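Local coordinates for protein Gp26 (Listeria phage P40, PDB 4JZ5) that probably hydrolyses peptidoglycan of the Listeria cell wall as a phage endolysin with a glycosyl hydrolase family 25 catalytic domain, at residues 28-37 / 59-69. Numbering follows the deposited sequence.
Sequences ISKWQPTVNY and DERLEQHAKGL
D59 receives the backbone N-H of K30 on the syn lone pair of OD2 (K30 N to D59 OD2 2.9 Å), and its OD1 takes the N-H of R61 in an Asx turn. CG lies anti to the backbone N (chi1 -179°), and the carboxylate, bonded to both, ties the loop to the turn before the helix; R50 of strand 46-53 adds a salt bridge to OD2. R61, at the N-cap position, has P33 CB over one guanidinium face, toward its rim (P33 CB to R61 NH2 3.5 Å). In the guanidinium plane, NH1 hydrogen-bonds to Q64 OE1 while NE reaches a water that also donates to K30 O. With OE1 engaged by R61, the Q64 amide directs NE2 to P33 O in a nearly straight hydrogen bond (2.9 Å, 174°). Over the centre of one H65 face sits I28 CD1, 3.5 Å from the centroid, and R61 CB lies toward the rim of the opposite face; at the ring edge NE2 makes a weak hydrogen bond to Q32 O. G68 brings its CA to 3.6 Å from the Y37 ring centroid, a CH-pi contact, and L69 CD2 touches Y37 CD1. The whole is a worked example of a loop-to-helix joint: the end of strand 25-28 and the loop after it, packed along helix 62-72 in the TIM-like barrel of family 25 hydrolases.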
ATOM      1  N   ILE A  28       2.507   2.307  -6.569  1.00  4.63           N
ATOM      2  CA  ILE A  28       2.712   1.841  -7.932  1.00  4.58           C
ATOM      3  C   ILE A  28       2.627   0.321  -7.983  1.00  4.95           C
ATOM      4  O   ILE A  28       2.718  -0.383  -6.967  1.00  4.97           O
ATOM      5  CB  ILE A  28       4.056   2.339  -8.523  1.00  5.12           C
ATOM      6  CG1 ILE A  28       5.238   1.806  -7.709  1.00  5.12           C
ATOM      7  CG2 ILE A  28       4.071   3.848  -8.589  1.00  6.00           C
ATOM      8  CD1 ILE A  28       6.602   2.155  -8.301  1.00  6.01           C
ATOM      9  N   SER A  29       2.465  -0.171  -9.205  1.00  5.30           N
ATOM     10  CA  SER A  29       2.293  -1.583  -9.467  1.00  5.84           C
ATOM     11  C   SER A  29       2.728  -1.860 -10.898  1.00  6.09           C
ATOM     12  O   SER A  29       3.392  -1.047 -11.535  1.00  6.03           O
ATOM     13  CB  SER A  29       0.826  -1.983  -9.297  1.00  6.81           C
ATOM     14  OG  SER A  29       0.045  -1.439 -10.346  1.00  7.74           O
ATOM     15  N   LYS A  30       2.314  -3.002 -11.420  1.00  6.87           N
ATOM     16  CA  LYS A  30       2.585  -3.318 -12.819  1.00  7.81           C
ATOM     17  C   LYS A  30       1.957  -2.303 -13.770  1.00  7.39           C
ATOM     18  O   LYS A  30       2.357  -2.227 -14.935  1.00  9.67           O
ATOM     19  CB  LYS A  30       2.092  -4.729 -13.159  1.00 11.24           C
ATOM     20  CG  LYS A  30       0.600  -4.883 -13.161  1.00 14.66           C
ATOM     21  CD  LYS A  30       0.042  -4.719 -14.554  1.00 24.03           C
ATOM     22  CE  LYS A  30      -0.867  -5.876 -14.903  1.00 26.82           C
ATOM     23  NZ  LYS A  30      -1.234  -5.872 -16.346  1.00 25.08           N
ATOM     24  N   TRP A  31       0.983  -1.532 -13.299  1.00  7.42           N
ATOM     25  CA  TRP A  31       0.348  -0.523 -14.141  1.00  7.83           C
ATOM     26  C   TRP A  31       1.240   0.691 -14.395  1.00  8.38           C
ATOM     27  O   TRP A  31       0.904   1.548 -15.214  1.00  9.43           O
ATOM     28  CB  TRP A  31      -0.982  -0.107 -13.516  1.00 10.18           C
ATOM     29  CG  TRP A  31      -1.963  -1.226 -13.510  1.00 11.18           C
ATOM     30  CD1 TRP A  31      -2.430  -1.904 -12.431  1.00 14.72           C
ATOM     31  CD2 TRP A  31      -2.584  -1.815 -14.653  1.00 16.89           C
ATOM     32  NE1 TRP A  31      -3.316  -2.880 -12.825  1.00 18.06           N
ATOM     33  CE2 TRP A  31      -3.424  -2.846 -14.188  1.00 16.37           C
ATOM     34  CE3 TRP A  31      -2.510  -1.571 -16.029  1.00 18.89           C
ATOM     35  CZ2 TRP A  31      -4.189  -3.632 -15.050  1.00 23.91           C
ATOM     36  CZ3 TRP A  31      -3.269  -2.352 -16.882  1.00 23.52           C
ATOM     37  CH2 TRP A  31      -4.099  -3.369 -16.388  1.00 23.69           C
ATOM     38  N   GLN A  32       2.371   0.745 -13.705  1.00  6.64           N
ATOM     39  CA  GLN A  32       3.415   1.723 -13.969  1.00  7.61           C
ATOM     40  C   GLN A  32       4.666   0.959 -14.395  1.00  7.46           C
ATOM     41  O   GLN A  32       5.597   0.798 -13.609  1.00  7.60           O
ATOM     42  CB  GLN A  32       3.687   2.584 -12.734  1.00  8.30           C
ATOM     43  CG  GLN A  32       2.573   3.563 -12.377  1.00  8.87           C
ATOM     44  CD  GLN A  32       1.355   2.889 -11.795  1.00  7.14           C
ATOM     45  OE1 GLN A  32       1.465   1.979 -10.951  1.00  8.62           O
ATOM     46  NE2 GLN A  32       0.180   3.340 -12.208  1.00 13.21           N
ATOM     47  N   PRO A  33       4.672   0.438 -15.628  1.00  7.44           N
ATOM     48  CA  PRO A  33       5.775  -0.450 -16.010  1.00  8.03           C
ATOM     49  C   PRO A  33       7.114   0.243 -16.164  1.00  8.74           C
ATOM     50  O   PRO A  33       8.137  -0.428 -16.014  1.00  9.29           O
ATOM     51  CB  PRO A  33       5.307  -1.026 -17.349  1.00  9.36           C
ATOM     52  CG  PRO A  33       4.344   0.013 -17.883  1.00  8.22           C
ATOM     53  CD  PRO A  33       3.629   0.507 -16.666  1.00  8.39           C
ATOM     54  N   THR A  34       7.124   1.534 -16.480  1.00  7.70           N
ATOM     55  CA  THR A  34       8.356   2.308 -16.545  1.00  8.05           C
ATOM     56  C   THR A  34       8.257   3.485 -15.599  1.00  7.03           C
ATOM     57  O   THR A  34       7.312   4.273 -15.649  1.00  8.58           O
ATOM     58  CB  THR A  34       8.605   2.812 -17.971  1.00  9.68           C
ATOM     59  OG1 THR A  34       8.837   1.688 -18.818  1.00 10.27           O
ATOM     60  CG2 THR A  34       9.806   3.725 -18.020  1.00 11.03           C
ATOM     61  N   VAL A  35       9.236   3.568 -14.705  1.00  7.71           N
ATOM     62  CA  VAL A  35       9.301   4.639 -13.726  1.00  7.61           C
ATOM     63  C   VAL A  35      10.722   5.164 -13.715  1.00  8.32           C
ATOM     64  O   VAL A  35      11.666   4.378 -13.586  1.00 10.02           O
ATOM     65  CB  VAL A  35       8.963   4.112 -12.309  1.00  7.60           C
ATOM     66  CG1 VAL A  35       9.165   5.194 -11.243  1.00  8.08           C
ATOM     67  CG2 VAL A  35       7.555   3.567 -12.253  1.00  8.54           C
ATOM     68  N   ASN A  36      10.906   6.473 -13.835  1.00  7.98           N
ATOM     69  CA  ASN A  36      12.213   7.067 -13.625  1.00  9.23           C
ATOM     70  C   ASN A  36      12.411   7.247 -12.125  1.00  6.46           C
ATOM     71  O   ASN A  36      12.026   8.271 -11.544  1.00  7.33           O
ATOM     72  CB  ASN A  36      12.330   8.399 -14.363  1.00  9.79           C
ATOM     73  CG  ASN A  36      13.660   9.083 -14.121  1.00 12.33           C
ATOM     74  OD1 ASN A  36      14.522   8.567 -13.403  1.00 14.78           O
ATOM     75  ND2 ASN A  36      13.821  10.263 -14.691  1.00 22.72           N
ATOM     76  N   TYR A  37      12.987   6.236 -11.475  1.00  7.53           N
ATOM     77  CA  TYR A  37      13.059   6.218 -10.021  1.00  6.65           C
ATOM     78  C   TYR A  37      13.788   7.436  -9.471  1.00  6.14           C
ATOM     79  O   TYR A  37      13.339   8.048  -8.495  1.00  6.44           O
ATOM     80  CB  TYR A  37      13.701   4.908  -9.513  1.00  6.59           C
ATOM     81  CG  TYR A  37      12.930   3.699  -9.985  1.00  6.52           C
ATOM     82  CD1 TYR A  37      11.747   3.306  -9.369  1.00  6.12           C
ATOM     83  CD2 TYR A  37      13.351   2.990 -11.085  1.00  8.16           C
ATOM     84  CE1 TYR A  37      11.015   2.223  -9.840  1.00  6.30           C
ATOM     85  CE2 TYR A  37      12.637   1.903 -11.572  1.00  7.63           C
ATOM     86  CZ  TYR A  37      11.461   1.529 -10.950  1.00  5.93           C
ATOM     87  OH  TYR A  37      10.762   0.466 -11.472  1.00  6.60           O
ATOM     88  N   ASP A  59       3.117  -9.383  -8.277  1.00  6.73           N
ATOM     89  CA  ASP A  59       3.050  -8.309  -9.258  1.00  5.95           C
ATOM     90  C   ASP A  59       4.258  -8.391 -10.183  1.00  6.81           C
ATOM     91  O   ASP A  59       5.392  -8.581  -9.723  1.00  7.01           O
ATOM     92  CB  ASP A  59       2.984  -6.967  -8.546  1.00  7.16           C
ATOM     93  CG  ASP A  59       2.893  -5.806  -9.508  1.00  6.39           C
ATOM     94  OD1 ASP A  59       3.957  -5.393 -10.021  1.00  7.39           O
ATOM     95  OD2 ASP A  59       1.767  -5.315  -9.758  1.00  7.18           O
ATOM     96  N   GLU A  60       4.012  -8.248 -11.479  1.00  7.34           N
ATOM     97  CA  GLU A  60       5.039  -8.442 -12.484  1.00  8.42           C
ATOM     98  C   GLU A  60       6.181  -7.444 -12.394  1.00  7.09           C
ATOM     99  O   GLU A  60       7.242  -7.691 -12.967  1.00  9.72           O
ATOM    100  CB  GLU A  60       4.410  -8.358 -13.877  1.00 12.00           C
ATOM    101  CG  GLU A  60       3.373  -9.451 -14.177  1.00 18.42           C
ATOM    102  CD  GLU A  60       1.922  -9.087 -13.807  1.00 16.69           C
ATOM    103  OE1 GLU A  60       1.663  -8.379 -12.807  1.00 13.93           O
ATOM    104  OE2 GLU A  60       1.007  -9.548 -14.536  1.00 19.54           O
ATOM    105  N   ARG A  61       5.972  -6.316 -11.726  1.00  6.77           N
ATOM    106  CA  ARG A  61       7.014  -5.310 -11.586  1.00  7.31           C
ATOM    107  C   ARG A  61       7.555  -5.225 -10.162  1.00  6.39           C
ATOM    108  O   ARG A  61       8.302  -4.302  -9.860  1.00  6.82           O
ATOM    109  CB  ARG A  61       6.514  -3.925 -12.035  1.00  8.30           C
ATOM    110  CG  ARG A  61       6.071  -3.843 -13.501  1.00  8.72           C
ATOM    111  CD  ARG A  61       7.193  -3.921 -14.515  1.00 11.69           C
ATOM    112  NE  ARG A  61       6.620  -4.100 -15.851  1.00 13.19           N
ATOM    113  CZ  ARG A  61       7.290  -4.005 -16.991  1.00 12.88           C
ATOM    114  NH1 ARG A  61       8.576  -3.708 -16.992  1.00 12.61           N
ATOM    115  NH2 ARG A  61       6.658  -4.197 -18.140  1.00 15.79           N
ATOM    116  N   LEU A  62       7.177  -6.159  -9.292  1.00  6.56           N
ATOM    117  CA  LEU A  62       7.631  -6.117  -7.904  1.00  6.73           C
ATOM    118  C   LEU A  62       9.152  -5.981  -7.792  1.00  6.16           C
ATOM    119  O   LEU A  62       9.660  -5.082  -7.111  1.00  6.06           O
ATOM    120  CB  LEU A  62       7.183  -7.378  -7.171  1.00  6.88           C
ATOM    121  CG  LEU A  62       7.820  -7.625  -5.799  1.00  7.23           C
ATOM    122  CD1 LEU A  62       7.451  -6.535  -4.827  1.00  6.72           C
ATOM    123  CD2 LEU A  62       7.367  -8.970  -5.259  1.00  8.32           C
ATOM    124  N   GLU A  63       9.886  -6.858  -8.455  1.00  6.32           N
ATOM    125  CA  GLU A  63      11.324  -6.826  -8.305  1.00  7.08           C
ATOM    126  C   GLU A  63      11.929  -5.616  -8.990  1.00  6.82           C
ATOM    127  O   GLU A  63      12.855  -5.008  -8.461  1.00  6.76           O
ATOM    128  CB  GLU A  63      11.930  -8.131  -8.784  1.00  9.07           C
ATOM    129  CG  GLU A  63      11.474  -9.294  -7.899  1.00 12.47           C
ATOM    130  CD  GLU A  63      11.983 -10.635  -8.346  1.00 19.00           C
ATOM    131  OE1 GLU A  63      13.039 -10.676  -8.994  1.00 20.01           O
ATOM    132  OE2 GLU A  63      11.316 -11.649  -8.048  1.00 30.69           O
ATOM    133  N   GLN A  64      11.412  -5.254 -10.162  1.00  6.64           N
ATOM    134  CA  GLN A  64      11.905  -4.066 -10.844  1.00  6.40           C
ATOM    135  C   GLN A  64      11.759  -2.831  -9.972  1.00  5.45           C
ATOM    136  O   GLN A  64      12.692  -2.038  -9.828  1.00  5.62           O
ATOM    137  CB  GLN A  64      11.167  -3.856 -12.162  1.00  7.73           C
ATOM    138  CG  GLN A  64      11.604  -2.629 -12.907  1.00  8.06           C
ATOM    139  CD  GLN A  64      10.663  -2.286 -14.026  1.00  9.80           C
ATOM    140  OE1 GLN A  64      10.404  -3.120 -14.897  1.00 12.29           O
ATOM    141  NE2 GLN A  64      10.124  -1.071 -14.011  1.00 10.13           N
ATOM    142  N   HIS A  65      10.578  -2.659  -9.388  1.00  4.90           N
ATOM    143  CA  HIS A  65      10.321  -1.498  -8.568  1.00  4.82           C
ATOM    144  C   HIS A  65      11.153  -1.528  -7.297  1.00  4.97           C
ATOM    145  O   HIS A  65      11.705  -0.507  -6.894  1.00  5.40           O
ATOM    146  CB  HIS A  65       8.828  -1.377  -8.225  1.00  4.96           C
ATOM    147  CG  HIS A  65       8.006  -0.958  -9.395  1.00  5.08           C
ATOM    148  ND1 HIS A  65       6.666  -1.231  -9.575  1.00  8.29           N
ATOM    149  CD2 HIS A  65       8.396  -0.242 -10.470  1.00  4.66           C
ATOM    150  CE1 HIS A  65       6.275  -0.687 -10.717  1.00  4.68           C
ATOM    151  NE2 HIS A  65       7.306  -0.089 -11.280  1.00  7.98           N
ATOM    152  N   ALA A  66      11.257  -2.683  -6.647  1.00  4.81           N
ATOM    153  CA  ALA A  66      12.054  -2.765  -5.431  1.00  5.86           C
ATOM    154  C   ALA A  66      13.508  -2.392  -5.705  1.00  6.14           C
ATOM    155  O   ALA A  66      14.116  -1.614  -4.955  1.00  6.79           O
ATOM    156  CB  ALA A  66      11.970  -4.158  -4.829  1.00  6.85           C
ATOM    157  N   LYS A  67      14.062  -2.941  -6.772  1.00  6.32           N
ATOM    158  CA  LYS A  67      15.437  -2.632  -7.138  1.00  7.42           C
ATOM    159  C   LYS A  67      15.599  -1.168  -7.518  1.00  6.32           C
ATOM    160  O   LYS A  67      16.617  -0.544  -7.210  1.00  7.01           O
ATOM    161  CB  LYS A  67      15.899  -3.510  -8.294  1.00  8.79           C
ATOM    162  CG  LYS A  67      16.106  -4.956  -7.902  1.00 10.10           C
ATOM    163  CD  LYS A  67      16.620  -5.806  -9.046  1.00 13.87           C
ATOM    164  CE  LYS A  67      15.616  -5.927 -10.166  1.00 15.01           C
ATOM    165  NZ  LYS A  67      16.076  -6.878 -11.214  1.00 25.00           N
ATOM    166  N   GLY A  68      14.624  -0.618  -8.231  1.00  5.95           N
ATOM    167  CA  GLY A  68      14.727   0.760  -8.675  1.00  6.60           C
ATOM    168  C   GLY A  68      14.674   1.744  -7.528  1.00  4.97           C
ATOM    169  O   GLY A  68      15.385   2.755  -7.512  1.00  6.16           O
ATOM    170  N   LEU A  69      13.806   1.470  -6.564  1.00  4.80           N
ATOM    171  CA  LEU A  69      13.690   2.330  -5.405  1.00  5.49           C
ATOM    172  C   LEU A  69      14.925   2.175  -4.505  1.00  5.37           C
ATOM    173  O   LEU A  69      15.468   3.159  -4.016  1.00  5.60           O
ATOM    174  CB  LEU A  69      12.395   1.995  -4.664  1.00  5.34           C
ATOM    175  CG  LEU A  69      11.133   2.259  -5.495  1.00  5.05           C
ATOM    176  CD1 LEU A  69       9.926   1.544  -4.924  1.00  6.08           C
ATOM    177  CD2 LEU A  69      10.848   3.748  -5.612  1.00  5.89           C
TER
HETATM  178  O   HOH W   1       3.760  -4.206 -16.292  1.00 15.46           O